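Local coordinates for uncharacterized conserved protein (Staphylococcus epidermidis, PDB 3FRM), which is of unknown function but probably belongs to the GNAT acetyltransferase superfamily and binds a sodium ion in the crystal, at residues V119-V124 / Q209-R214; S126-D131 / V168-H173; Q174-V179 / E197-Q202; D180-M183 / I188-D191. All coordinates share one frame; numbering follows the deposited sequence.

Interaction 1: residues V119-V124 / Q209-R214; sequences VDIQLV and QAYVGR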
loop_
_atom_site.group_PDB
_atom_site.type_symbol
_atom_site.label_atom_id
_atom_site.label_comp_id
_atom_site.label_asym_id
_atom_site.label_seq_id
_atom_site.Cartn_x
_atom_site.Cartn_y
_atom_site.Cartn_z
ATOM N N VAL A 119 19.406 -17.321 -9.752
ATOM C CA VAL A 119 19.592 -15.948 -9.351
ATOM C C VAL A 119 20.836 -15.963 -8.489
ATOM O O VAL A 119 20.902 -16.634 -7.459
ATOM C CB VAL A 119 18.407 -15.424 -8.469
ATOM C CG1 VAL A 119 18.705 -14.046 -7.980
ATOM C CG2 VAL A 119 17.080 -15.446 -9.215
ATOM N N ASP A 120 21.836 -15.219 -8.888
ATOM C CA ASP A 120 23.057 -15.305 -8.167
ATOM C C ASP A 120 23.072 -14.108 -7.227
ATOM O O ASP A 120 22.857 -12.985 -7.664
ATOM C CB ASP A 120 24.207 -15.365 -9.176
ATOM C CG ASP A 120 25.557 -14.999 -8.576
ATOM O OD1 ASP A 120 25.908 -15.558 -7.501
ATOM O OD2 ASP A 120 26.286 -14.174 -9.220
ATOM N N ILE A 121 23.286 -14.376 -5.932
ATOM C CA ILE A 121 23.160 -13.374 -4.848
ATOM C C ILE A 121 24.483 -13.198 -4.132
ATOM O O ILE A 121 25.026 -14.155 -3.591
ATOM C CB ILE A 121 22.093 -13.763 -3.789
ATOM C CG1 ILE A 121 20.757 -14.125 -4.459
ATOM C CG2 ILE A 121 21.910 -12.625 -2.751
ATOM C CD1 ILE A 121 19.550 -14.438 -3.481
ATOM N N GLN A 122 24.973 -11.964 -4.104
ATOM C CA GLN A 122 26.321 -11.682 -3.629
ATOM C C GLN A 122 26.270 -10.649 -2.524
ATOM O O GLN A 122 25.451 -9.725 -2.578
ATOM C CB GLN A 122 27.225 -11.189 -4.790
ATOM C CG GLN A 122 27.427 -12.199 -5.934
ATOM C CD GLN A 122 28.261 -11.662 -7.166
ATOM O OE1 GLN A 122 28.935 -10.613 -7.129
ATOM N NE2 GLN A 122 28.178 -12.385 -8.255
ATOM N N LEU A 123 27.138 -10.795 -1.524
ATOM C CA LEU A 123 27.449 -9.696 -0.588
ATOM C C LEU A 123 28.112 -8.592 -1.357
ATOM O O LEU A 123 28.947 -8.863 -2.212
ATOM C CB LEU A 123 28.397 -10.163 0.520
ATOM C CG LEU A 123 27.705 -10.563 1.830
ATOM C CD1 LEU A 123 27.061 -11.970 1.721
ATOM C CD2 LEU A 123 28.712 -10.502 2.989
ATOM N N VAL A 124 27.777 -7.343 -1.087
ATOM C CA VAL A 124 28.408 -6.288 -1.885
ATOM C C VAL A 124 29.795 -5.922 -1.368
ATOM O O VAL A 124 30.036 -5.889 -0.179
ATOM C CB VAL A 124 27.508 -5.041 -2.109
ATOM C CG1 VAL A 124 26.078 -5.474 -2.346
ATOM C CG2 VAL A 124 27.591 -4.078 -0.949
ATOM N N GLN A 209 14.641 -12.972 -0.465
ATOM C CA GLN A 209 14.071 -13.027 0.835
ATOM C C GLN A 209 14.532 -14.293 1.561
ATOM O O GLN A 209 14.944 -14.225 2.709
ATOM C CB GLN A 209 12.577 -13.007 0.688
ATOM C CG GLN A 209 11.912 -12.521 1.900
ATOM C CD GLN A 209 11.962 -11.044 1.963
ATOM O OE1 GLN A 209 11.771 -10.389 0.963
ATOM N NE2 GLN A 209 12.205 -10.501 3.140
ATOM N N ALA A 210 14.456 -15.440 0.887
ATOM C CA ALA A 210 14.896 -16.685 1.469
ATOM C C ALA A 210 16.367 -16.672 1.857
ATOM O O ALA A 210 16.755 -17.305 2.833
ATOM C CB ALA A 210 14.624 -17.862 0.514
ATOM N N TYR A 211 17.180 -15.978 1.076
ATOM C CA TYR A 211 18.583 -15.811 1.392
ATOM C C TYR A 211 18.721 -15.133 2.763
ATOM O O TYR A 211 19.368 -15.662 3.673
ATOM C CB TYR A 211 19.225 -14.935 0.318
ATOM C CG TYR A 211 20.707 -14.832 0.444
ATOM C CD1 TYR A 211 21.550 -15.589 -0.391
ATOM C CD2 TYR A 211 21.291 -13.969 1.380
ATOM C CE1 TYR A 211 22.931 -15.522 -0.276
ATOM C CE2 TYR A 211 22.690 -13.889 1.500
ATOM C CZ TYR A 211 23.491 -14.686 0.669
ATOM O OH TYR A 211 24.854 -14.614 0.765
ATOM N N VAL A 212 18.116 -13.956 2.892
ATOM C CA VAL A 212 18.056 -13.263 4.153
ATOM C C VAL A 212 17.561 -14.243 5.248
ATOM O O VAL A 212 18.091 -14.292 6.370
ATOM C CB VAL A 212 17.163 -12.006 4.011
ATOM C CG1 VAL A 212 16.863 -11.406 5.344
ATOM C CG2 VAL A 212 17.830 -10.925 3.074
ATOM N N GLY A 213 16.577 -15.065 4.900
ATOM C CA GLY A 213 16.005 -16.005 5.838
ATOM C C GLY A 213 17.038 -17.006 6.335
ATOM O O GLY A 213 17.032 -17.363 7.540
ATOM N N ARG A 214 17.896 -17.476 5.410
ATOM C CA ARG A 214 18.952 -18.413 5.750
ATOM C C ARG A 214 20.007 -17.743 6.615
ATOM O O ARG A 214 20.472 -18.345 7.575
ATOM C CB ARG A 214 19.566 -19.097 4.510
ATOM C CG ARG A 214 18.635 -20.124 3.843
ATOM C CD ARG A 214 19.274 -20.831 2.652
ATOM N NE ARG A 214 19.892 -19.912 1.692
ATOM C CZ ARG A 214 19.273 -19.358 0.653
ATOM N NH1 ARG A 214 17.991 -19.626 0.403
ATOM N NH2 ARG A 214 19.943 -18.527 -0.143
#

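Interaction 2: residues S126-D131 / V168-H173; sequences SNNIND and VAYVNH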
loop_
_atom_site.group_PDB
_atom_site.type_symbol
_atom_site.label_atom_id
_atom_site.label_comp_id
_atom_site.label_asym_id
_atom_site.label_seq_id
_atom_site.Cartn_x
_atom_site.Cartn_y
_atom_site.Cartn_z
ATOM N N SER A 126 33.675 -3.757 -2.773
ATOM C CA SER A 126 34.254 -2.779 -3.679
ATOM C C SER A 126 34.072 -3.308 -5.087
ATOM O O SER A 126 34.049 -2.539 -6.044
ATOM C CB SER A 126 35.732 -2.592 -3.376
ATOM O OG SER A 126 36.474 -3.774 -3.685
ATOM N N ASN A 127 33.903 -4.628 -5.198
ATOM C CA ASN A 127 33.927 -5.308 -6.480
ATOM C C ASN A 127 32.637 -5.204 -7.228
ATOM O O ASN A 127 32.602 -5.177 -8.448
ATOM C CB ASN A 127 34.263 -6.781 -6.281
ATOM C CG ASN A 127 35.743 -7.009 -6.000
ATOM O OD1 ASN A 127 36.541 -6.056 -5.885
ATOM N ND2 ASN A 127 36.121 -8.276 -5.896
ATOM N N ASN A 128 31.556 -5.159 -6.489
ATOM C CA ASN A 128 30.267 -5.096 -7.123
ATOM C C ASN A 128 29.443 -3.922 -6.665
ATOM O O ASN A 128 28.333 -3.783 -7.128
ATOM C CB ASN A 128 29.497 -6.423 -6.963
ATOM C CG ASN A 128 29.252 -6.783 -5.518
ATOM O OD1 ASN A 128 29.412 -5.971 -4.601
ATOM N ND2 ASN A 128 28.880 -7.999 -5.304
ATOM N N ILE A 129 29.992 -3.047 -5.818
ATOM C CA ILE A 129 29.224 -1.899 -5.261
ATOM C C ILE A 129 28.464 -1.056 -6.279
ATOM O O ILE A 129 27.388 -0.480 -5.946
ATOM C CB ILE A 129 30.101 -0.941 -4.384
ATOM C CG1 ILE A 129 29.263 0.175 -3.752
ATOM C CG2 ILE A 129 31.177 -0.265 -5.201
ATOM C CD1 ILE A 129 27.932 -0.313 -3.043
ATOM N N ASN A 130 29.046 -0.906 -7.470
ATOM C CA ASN A 130 28.442 -0.128 -8.552
ATOM C C ASN A 130 27.194 -0.820 -9.135
ATOM O O ASN A 130 26.274 -0.133 -9.611
ATOM C CB ASN A 130 29.432 0.199 -9.674
ATOM C CG ASN A 130 30.315 1.429 -9.370
ATOM O OD1 ASN A 130 31.530 1.313 -9.391
ATOM N ND2 ASN A 130 29.711 2.598 -9.080
ATOM N N ASP A 131 27.159 -2.157 -9.114
ATOM C CA ASP A 131 25.978 -2.868 -9.518
ATOM C C ASP A 131 24.867 -2.623 -8.520
ATOM O O ASP A 131 23.707 -2.583 -8.890
ATOM C CB ASP A 131 26.224 -4.394 -9.583
ATOM C CG ASP A 131 27.113 -4.796 -10.744
ATOM O OD1 ASP A 131 27.765 -5.854 -10.602
ATOM O OD2 ASP A 131 27.170 -4.077 -11.778
ATOM N N VAL A 168 23.200 -7.867 -3.744
ATOM C CA VAL A 168 22.812 -7.612 -5.125
ATOM C C VAL A 168 22.513 -8.961 -5.708
ATOM O O VAL A 168 23.332 -9.888 -5.579
ATOM C CB VAL A 168 23.978 -7.011 -5.985
ATOM C CG1 VAL A 168 23.553 -6.783 -7.448
ATOM C CG2 VAL A 168 24.456 -5.728 -5.415
ATOM N N ALA A 169 21.342 -9.078 -6.337
ATOM C CA ALA A 169 20.992 -10.271 -7.092
ATOM C C ALA A 169 21.256 -10.038 -8.573
ATOM O O ALA A 169 21.034 -8.893 -9.097
ATOM C CB ALA A 169 19.557 -10.633 -6.882
ATOM N N TYR A 170 21.728 -11.104 -9.240
ATOM C CA TYR A 170 21.959 -11.070 -10.673
ATOM C C TYR A 170 21.169 -12.147 -11.341
ATOM O O TYR A 170 21.119 -13.290 -10.860
ATOM C CB TYR A 170 23.434 -11.297 -11.045
ATOM C CG TYR A 170 24.423 -10.305 -10.494
ATOM C CD1 TYR A 170 25.078 -9.402 -11.344
ATOM C CD2 TYR A 170 24.721 -10.265 -9.128
ATOM C CE1 TYR A 170 25.994 -8.465 -10.867
ATOM C CE2 TYR A 170 25.639 -9.321 -8.627
ATOM C CZ TYR A 170 26.286 -8.440 -9.515
ATOM O OH TYR A 170 27.219 -7.552 -9.040
ATOM N N VAL A 171 20.593 -11.779 -12.487
ATOM C CA VAL A 171 20.060 -12.751 -13.457
ATOM C C VAL A 171 20.836 -12.507 -14.730
ATOM O O VAL A 171 20.962 -11.344 -15.190
ATOM C CB VAL A 171 18.540 -12.572 -13.685
ATOM C CG1 VAL A 171 18.026 -13.608 -14.672
ATOM C CG2 VAL A 171 17.831 -12.706 -12.377
ATOM N N ASN A 172 21.354 -13.607 -15.289
ATOM C CA ASN A 172 22.301 -13.614 -16.413
ATOM C C ASN A 172 23.376 -12.532 -16.288
ATOM O O ASN A 172 23.510 -11.744 -17.220
ATOM C CB ASN A 172 21.602 -13.412 -17.782
ATOM C CG ASN A 172 20.158 -13.900 -17.812
ATOM O OD1 ASN A 172 19.885 -15.073 -18.065
ATOM N ND2 ASN A 172 19.225 -12.987 -17.594
ATOM N N HIS A 173 24.123 -12.473 -15.172
ATOM C CA HIS A 173 25.186 -11.418 -14.953
ATOM C C HIS A 173 24.719 -9.957 -15.015
ATOM O O HIS A 173 25.531 -9.044 -15.117
ATOM C CB HIS A 173 26.409 -11.588 -15.884
ATOM C CG HIS A 173 26.854 -13.001 -16.011
ATOM N ND1 HIS A 173 26.422 -13.820 -17.029
ATOM C CD2 HIS A 173 27.612 -13.772 -15.201
ATOM C CE1 HIS A 173 26.926 -15.032 -16.864
ATOM N NE2 HIS A 173 27.647 -15.028 -15.757
#

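Interaction 3: residues Q174-V179 / E197-Q202; sequences QPVGIV and EEFQHQ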
loop_
_atom_site.group_PDB
_atom_site.type_symbol
_atom_site.label_atom_id
_atom_site.label_comp_id
_atom_site.label_asym_id
_atom_site.label_seq_id
_atom_site.Cartn_x
_atom_site.Cartn_y
_atom_site.Cartn_z
ATOM N N GLN A 174 23.419 -9.716 -14.930
ATOM C CA GLN A 174 22.936 -8.343 -14.923
ATOM C C GLN A 174 22.376 -8.054 -13.509
ATOM O O GLN A 174 21.573 -8.836 -12.982
ATOM C CB GLN A 174 21.920 -8.155 -16.060
ATOM C CG GLN A 174 21.110 -6.835 -16.067
ATOM C CD GLN A 174 19.799 -6.875 -16.916
ATOM O OE1 GLN A 174 19.027 -5.893 -16.946
ATOM N NE2 GLN A 174 19.558 -7.998 -17.597
ATOM N N PRO A 175 22.841 -6.962 -12.862
ATOM C CA PRO A 175 22.307 -6.745 -11.517
ATOM C C PRO A 175 20.834 -6.315 -11.588
ATOM O O PRO A 175 20.455 -5.555 -12.461
ATOM C CB PRO A 175 23.180 -5.641 -10.964
ATOM C CG PRO A 175 23.651 -4.872 -12.185
ATOM C CD PRO A 175 23.704 -5.857 -13.323
ATOM N N VAL A 176 20.030 -6.806 -10.663
ATOM C CA VAL A 176 18.595 -6.782 -10.802
ATOM C C VAL A 176 17.771 -6.553 -9.479
ATOM O O VAL A 176 16.640 -6.084 -9.526
ATOM C CB VAL A 176 18.215 -8.066 -11.531
ATOM C CG1 VAL A 176 17.064 -8.812 -10.861
ATOM C CG2 VAL A 176 18.005 -7.788 -13.017
ATOM N N GLY A 177 18.359 -6.866 -8.322
ATOM C CA GLY A 177 17.684 -6.795 -7.005
ATOM C C GLY A 177 18.648 -6.349 -5.910
ATOM O O GLY A 177 19.821 -6.718 -5.928
ATOM N N ILE A 178 18.189 -5.558 -4.951
ATOM C CA ILE A 178 19.067 -5.208 -3.830
ATOM C C ILE A 178 18.354 -5.255 -2.473
ATOM O O ILE A 178 17.101 -5.239 -2.383
ATOM C CB ILE A 178 19.830 -3.819 -4.055
ATOM C CG1 ILE A 178 18.822 -2.682 -4.168
ATOM C CG2 ILE A 178 20.763 -3.877 -5.321
ATOM C CD1 ILE A 178 19.525 -1.248 -4.296
ATOM N N VAL A 179 19.125 -5.339 -1.394
ATOM C CA VAL A 179 18.503 -5.151 -0.092
ATOM C C VAL A 179 19.622 -4.863 0.855
ATOM O O VAL A 179 20.730 -5.311 0.616
ATOM C CB VAL A 179 17.674 -6.419 0.348
ATOM C CG1 VAL A 179 18.581 -7.739 0.419
ATOM C CG2 VAL A 179 16.885 -6.151 1.622
ATOM N N GLU A 197 11.850 -3.073 -12.274
ATOM C CA GLU A 197 10.467 -3.284 -12.659
ATOM C C GLU A 197 10.330 -4.487 -13.571
ATOM O O GLU A 197 9.633 -5.471 -13.251
ATOM C CB GLU A 197 9.881 -2.064 -13.321
ATOM C CG GLU A 197 8.447 -1.749 -12.864
ATOM C CD GLU A 197 7.751 -0.668 -13.732
ATOM O OE1 GLU A 197 8.351 0.411 -14.040
ATOM O OE2 GLU A 197 6.576 -0.911 -14.098
ATOM N N GLU A 198 11.029 -4.418 -14.686
ATOM C CA GLU A 198 11.049 -5.508 -15.645
ATOM C C GLU A 198 11.326 -6.904 -15.046
ATOM O O GLU A 198 10.997 -7.927 -15.644
ATOM C CB GLU A 198 12.015 -5.178 -16.790
ATOM C CG GLU A 198 13.408 -4.789 -16.333
ATOM C CD GLU A 198 13.623 -3.268 -16.154
ATOM O OE1 GLU A 198 14.473 -2.733 -16.900
ATOM O OE2 GLU A 198 12.980 -2.603 -15.283
ATOM N N PHE A 199 11.889 -6.978 -13.858
ATOM C CA PHE A 199 12.176 -8.296 -13.313
ATOM C C PHE A 199 11.317 -8.638 -12.122
ATOM O O PHE A 199 11.621 -9.573 -11.362
ATOM C CB PHE A 199 13.648 -8.421 -12.956
ATOM C CG PHE A 199 14.571 -8.548 -14.156
ATOM C CD1 PHE A 199 14.823 -9.787 -14.722
ATOM C CD2 PHE A 199 15.185 -7.431 -14.686
ATOM C CE1 PHE A 199 15.684 -9.914 -15.809
ATOM C CE2 PHE A 199 16.052 -7.534 -15.794
ATOM C CZ PHE A 199 16.302 -8.771 -16.359
ATOM N N GLN A 200 10.217 -7.924 -11.968
ATOM C CA GLN A 200 9.314 -8.235 -10.887
ATOM C C GLN A 200 8.324 -9.397 -11.212
ATOM O O GLN A 200 8.133 -9.810 -12.373
ATOM C CB GLN A 200 8.600 -6.978 -10.422
ATOM C CG GLN A 200 9.568 -5.871 -9.951
ATOM C CD GLN A 200 8.863 -4.628 -9.438
ATOM O OE1 GLN A 200 7.651 -4.502 -9.537
ATOM N NE2 GLN A 200 9.631 -3.689 -8.872
ATOM N N HIS A 201 7.731 -9.921 -10.145
ATOM C CA HIS A 201 6.720 -10.977 -10.138
ATOM C C HIS A 201 7.252 -12.230 -10.759
ATOM O O HIS A 201 6.481 -13.011 -11.262
ATOM C CB HIS A 201 5.449 -10.568 -10.876
ATOM C CG HIS A 201 5.179 -9.102 -10.831
ATOM N ND1 HIS A 201 4.786 -8.454 -9.680
ATOM C CD2 HIS A 201 5.254 -8.149 -11.790
ATOM C CE1 HIS A 201 4.603 -7.172 -9.932
ATOM N NE2 HIS A 201 4.880 -6.961 -11.205
ATOM N N GLN A 202 8.556 -12.441 -10.739
ATOM C CA GLN A 202 9.065 -13.710 -11.305
ATOM C C GLN A 202 10.026 -14.503 -10.408
ATOM O O GLN A 202 10.770 -15.368 -10.892
ATOM C CB GLN A 202 9.622 -13.516 -12.723
ATOM C CG GLN A 202 10.957 -12.838 -12.811
ATOM C CD GLN A 202 11.145 -12.102 -14.173
ATOM O OE1 GLN A 202 10.357 -11.204 -14.535
ATOM N NE2 GLN A 202 12.186 -12.480 -14.915
#

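Interaction 4: residues D180-M183 / I188-D191; sequences DIIM and IEID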
loop_
_atom_site.group_PDB
_atom_site.type_symbol
_atom_site.label_atom_id
_atom_site.label_comp_id
_atom_site.label_asym_id
_atom_site.label_seq_id
_atom_site.Cartn_x
_atom_site.Cartn_y
_atom_site.Cartn_z
ATOM N N ASP A 180 19.311 -4.097 1.887
ATOM C CA ASP A 180 20.147 -3.868 3.059
ATOM C C ASP A 180 19.681 -4.717 4.240
ATOM O O ASP A 180 18.491 -4.894 4.441
ATOM C CB ASP A 180 19.965 -2.441 3.506
ATOM C CG ASP A 180 20.503 -1.489 2.525
ATOM O OD1 ASP A 180 20.775 -0.343 2.923
ATOM O OD2 ASP A 180 20.702 -1.887 1.355
ATOM N N ILE A 181 20.641 -5.206 5.019
ATOM C CA ILE A 181 20.339 -5.965 6.192
ATOM C C ILE A 181 21.134 -5.448 7.354
ATOM O O ILE A 181 22.327 -5.183 7.242
ATOM C CB ILE A 181 20.547 -7.518 6.025
ATOM C CG1 ILE A 181 21.878 -7.829 5.373
ATOM C CG2 ILE A 181 19.455 -8.107 5.171
ATOM C CD1 ILE A 181 21.833 -7.897 3.832
ATOM N N ILE A 182 20.422 -5.333 8.468
ATOM C CA ILE A 182 20.946 -4.866 9.724
ATOM C C ILE A 182 20.731 -6.016 10.681
ATOM O O ILE A 182 19.577 -6.408 10.981
ATOM C CB ILE A 182 20.187 -3.614 10.247
ATOM C CG1 ILE A 182 20.308 -2.444 9.288
ATOM C CG2 ILE A 182 20.676 -3.190 11.624
ATOM C CD1 ILE A 182 19.001 -2.196 8.531
HETATM N N MSE A 183 21.840 -6.543 11.182
HETATM C CA MSE A 183 21.787 -7.713 12.032
HETATM C C MSE A 183 22.050 -7.409 13.486
HETATM O O MSE A 183 22.874 -6.583 13.807
HETATM C CB MSE A 183 22.780 -8.725 11.540
HETATM C CG MSE A 183 22.676 -8.860 10.065
HETATM SE SE MSE A 183 24.055 -10.050 9.454
HETATM C CE MSE A 183 25.607 -8.810 9.589
ATOM N N ILE A 188 16.822 -9.717 12.618
ATOM C CA ILE A 188 17.381 -9.141 11.437
ATOM C C ILE A 188 16.386 -8.237 10.700
ATOM O O ILE A 188 15.213 -8.575 10.494
ATOM C CB ILE A 188 18.036 -10.232 10.601
ATOM C CG1 ILE A 188 18.507 -9.750 9.250
ATOM C CG2 ILE A 188 17.154 -11.466 10.506
ATOM C CD1 ILE A 188 19.668 -10.651 8.849
ATOM N N GLU A 189 16.862 -7.053 10.327
ATOM C CA GLU A 189 16.018 -6.100 9.683
ATOM C C GLU A 189 16.464 -5.903 8.266
ATOM O O GLU A 189 17.660 -5.793 7.991
ATOM C CB GLU A 189 16.048 -4.787 10.428
ATOM C CG GLU A 189 15.026 -3.799 9.963
ATOM C CD GLU A 189 15.420 -2.384 10.378
ATOM O OE1 GLU A 189 15.945 -2.256 11.512
ATOM O OE2 GLU A 189 15.230 -1.410 9.583
ATOM N N ILE A 190 15.492 -5.917 7.361
ATOM C CA ILE A 190 15.741 -5.547 6.000
ATOM C C ILE A 190 15.267 -4.112 5.748
ATOM O O ILE A 190 14.441 -3.569 6.478
ATOM C CB ILE A 190 15.233 -6.584 4.953
ATOM C CG1 ILE A 190 13.770 -6.921 5.106
ATOM C CG2 ILE A 190 15.966 -7.926 5.106
ATOM C CD1 ILE A 190 13.140 -7.504 3.838
ATOM N N ASP A 191 15.842 -3.497 4.734
ATOM C CA ASP A 191 15.541 -2.148 4.417
ATOM C C ASP A 191 16.019 -1.923 2.994
ATOM O O ASP A 191 17.009 -2.513 2.554
ATOM C CB ASP A 191 16.312 -1.226 5.372
ATOM C CG ASP A 191 15.879 0.216 5.270
ATOM O OD1 ASP A 191 16.774 1.081 5.069
ATOM O OD2 ASP A 191 14.659 0.505 5.357
#

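Interaction 1: residues V119-V124 / Q209-R214
Ile-121 and Tyr-211 join strand 120-123 to helix 204-216, a helix-on-sheet contact consistent with a GNAT-like fold. The strand is the outermost one at its end of the sheet, and the helix lies across one face of that sheet. The tight part is a CH-pi contact. Ile-121 CG2 stands over one face of the Tyr-211 ring, 3.9 Å from its centroid and 15° off the normal. Ile-121 CG2 comes within 3.8 Å of Tyr-211 CD1. The Tyr-211 ring is thrown out from the helix because CG is anti to the backbone N (chi1 -173°). Ile-121 CD1 reaches toward the helix, 3.8 Å from Tyr-211 CB, as the ring reaches toward the strand; the two side chains pass in opposite directions. Leu-167 of the neighbouring strand 165-171 also touches Tyr-211. The loose part is polar or solvent-facing. Gln-122 points away from the helix. Gln-122 NE2 donates to Asp-120 OD2 at 2.8 Å, on the syn side of the carboxylate and 24° out of its plane. Gln-122 OE1 accepts from Asn-128 ND2, so this amide is used on the far side of the strand. No hydrogen bond crosses between the strand and the helix. On the solvent side the Leu-123 side chain crosses Tyr-211 at about a right angle, and Leu-123 CD1 touches Tyr-211 OH at 3.6 Å.

Interaction 2: residues S126-D131 / V168-H173
Asp-131, in the first turn of helix 129-136, reaches the Tyr-170 hydroxyl on strand 165-171. Asp-131 CB packs between two residues of the strand: it lies 4.2 Å from Val-168 CG1 and 3.4 Å from Tyr-170 OH. Pro-175 of the next strand touches it as well. Asp-131 CG comes next, beside its own backbone N (chi1 -71°), and it is 3.2 Å from Tyr-170 OH. At the tip, OD1 accepts the hydrogen bond from Tyr-170 OH. The modelled distance between Asp-131 OD1 and Tyr-170 OH is 2.4 Å, very short, and its exact value is doubtful. OD1 meets the ring at its edge, in the ring plane, while the carboxylate itself stands at 81° to that plane. Asn-128 closes in on the same hydroxyl, its CB 3.3 Å from Tyr-170 OH. It holds the N-cap position but makes no capping bond. Its OD1 instead accepts from Ser-125 N, and its ND2 donates to Gln-122 OE1 and Leu-123 O. These bonds fix the turn between strand 120-123 and the helix. The start of helix 129-136 thus packs on strand 165-171, consistent with the first helix of a GNAT-like fold, which follows strand 120-123 in the chain.

Interaction 3: residues Q174-V179 / E197-Q202
This is a partly buried CH-pi contact between Val-176 on strand 174-183 and Phe-199 in the loop between strand 188-195 and helix 204-216. Val-176 CG2 sits over one face of the Phe-199 ring, 3.5 Å from the centroid and 22° off the normal. Offset toward the rim, Val-176 CG2 is modelled 3.3 Å from Phe-199 CD2. The valine is also modelled with an unusual, nearly eclipsed chi1 (132°), so the tightness is uncertain. Val-176 CG1 meets the root of the same side chain, 4.0 Å from Phe-199 CB. At Val-176 and Gly-177 the strand carries a classic beta bulge, with both residues opposite Ala-169 of strand 165-171. The Gln-174 amide comes obliquely to the far end of the ring, turned 81° to its plane. The extended Gln-174 chain carries NE2 to 3.6 Å from Phe-199 CZ and OE1 equally near Phe-199 CE2. No hydrogen bond joins the two segments. The loop holds its own turn, with Gln-200 N bonded to Glu-197 O at 2.8 Å. Gln-200 also opens a Gln-x-x-Gly-x-Gly sequence, resembling the signature that binds the acetyl-CoA pyrophosphate in GNAT enzymes, though no cofactor is bound here. Gln-200 O accepts from Arg-91 of the second subunit, and the His-201 ring meets Tyr-247 of that subunit. Within the chain, Ile-204 of helix 204-216 packs on both Val-176 and Phe-199, joining strand, loop and helix.

Interaction 4: residues D180-M183 / I188-D191
A beta hairpin joins strands 174-183 and 188-195, and here its arms pair Asp-180 with Asp-191 and Ile-182 with Glu-189 as hydrogen-bonded pairs. The short segments run antiparallel, their axes 4.7 Å apart at closest approach. Ile-182 N donates to Glu-189 O at 2.8 Å, in the carbonyl plane, and Glu-189 N returns a nearly straight bond to Ile-182 O. At the other pair, Asp-180 N meets Asp-191 O head-on, with a C=O...N angle of 172°. The return bond from Asp-191 N to Asp-180 O is more bent (137°), its donor tilted from the carbonyl plane. Between the pairs, Ile-181 CA meets Glu-189 O and Ile-190 CA meets Asp-180 O in CA-H...O contacts. On one face Ile-181 CG2 meets Ile-190 CG2 at 3.5 Å. Ile-188 CD1 touches CG of Met-183, a selenomethionine, at 3.7 Å. Helix 204-216 covers Ile-188 and Ile-190 on this face. On the other face, Ile-182 CG1 is anti to the carbonyl carbon (chi1 -61°), which lays Ile-182 CD1 beside the Glu-189 carboxylate, 4.0 Å from Glu-189 OE2. Glu-189 OE1 accepts from Tyr-13 N, and Asp-180 OD2 is bonded to Tyr-132 OH. Asp-180 OD1 and Asp-191 OD1, 4.8 Å apart, would probably repel if both are charged, though Arg-166 NE makes a long, weak ion pair with Asp-180 OD1. Such a central hairpin, followed by a helix, is typical of the GNAT fold.

How the interactions relate
Interactions 2 and 4 are buried, interaction 3 is partly so, and interaction 1 lies at the surface. All four reach one sheet. Interaction 4 rests mainly on backbone bonds between neighbouring strands, with apolar packing on one face, and lies nearest the chain centre. The other three attach helices or a loop to the sheet through side chains. Interactions 1 and 3 each set an aliphatic methyl over an aromatic face, whereas interaction 2 turns on a tyrosine-aspartate hydrogen bond. Interactions 3 and 4 share strand 174-183. Strand 120-123 of interaction 1 pairs with strand 165-171 of interaction 2. Helix 204-216 links interactions 1 and 4, where Val-212 packs on Ile-181 and Ile-190.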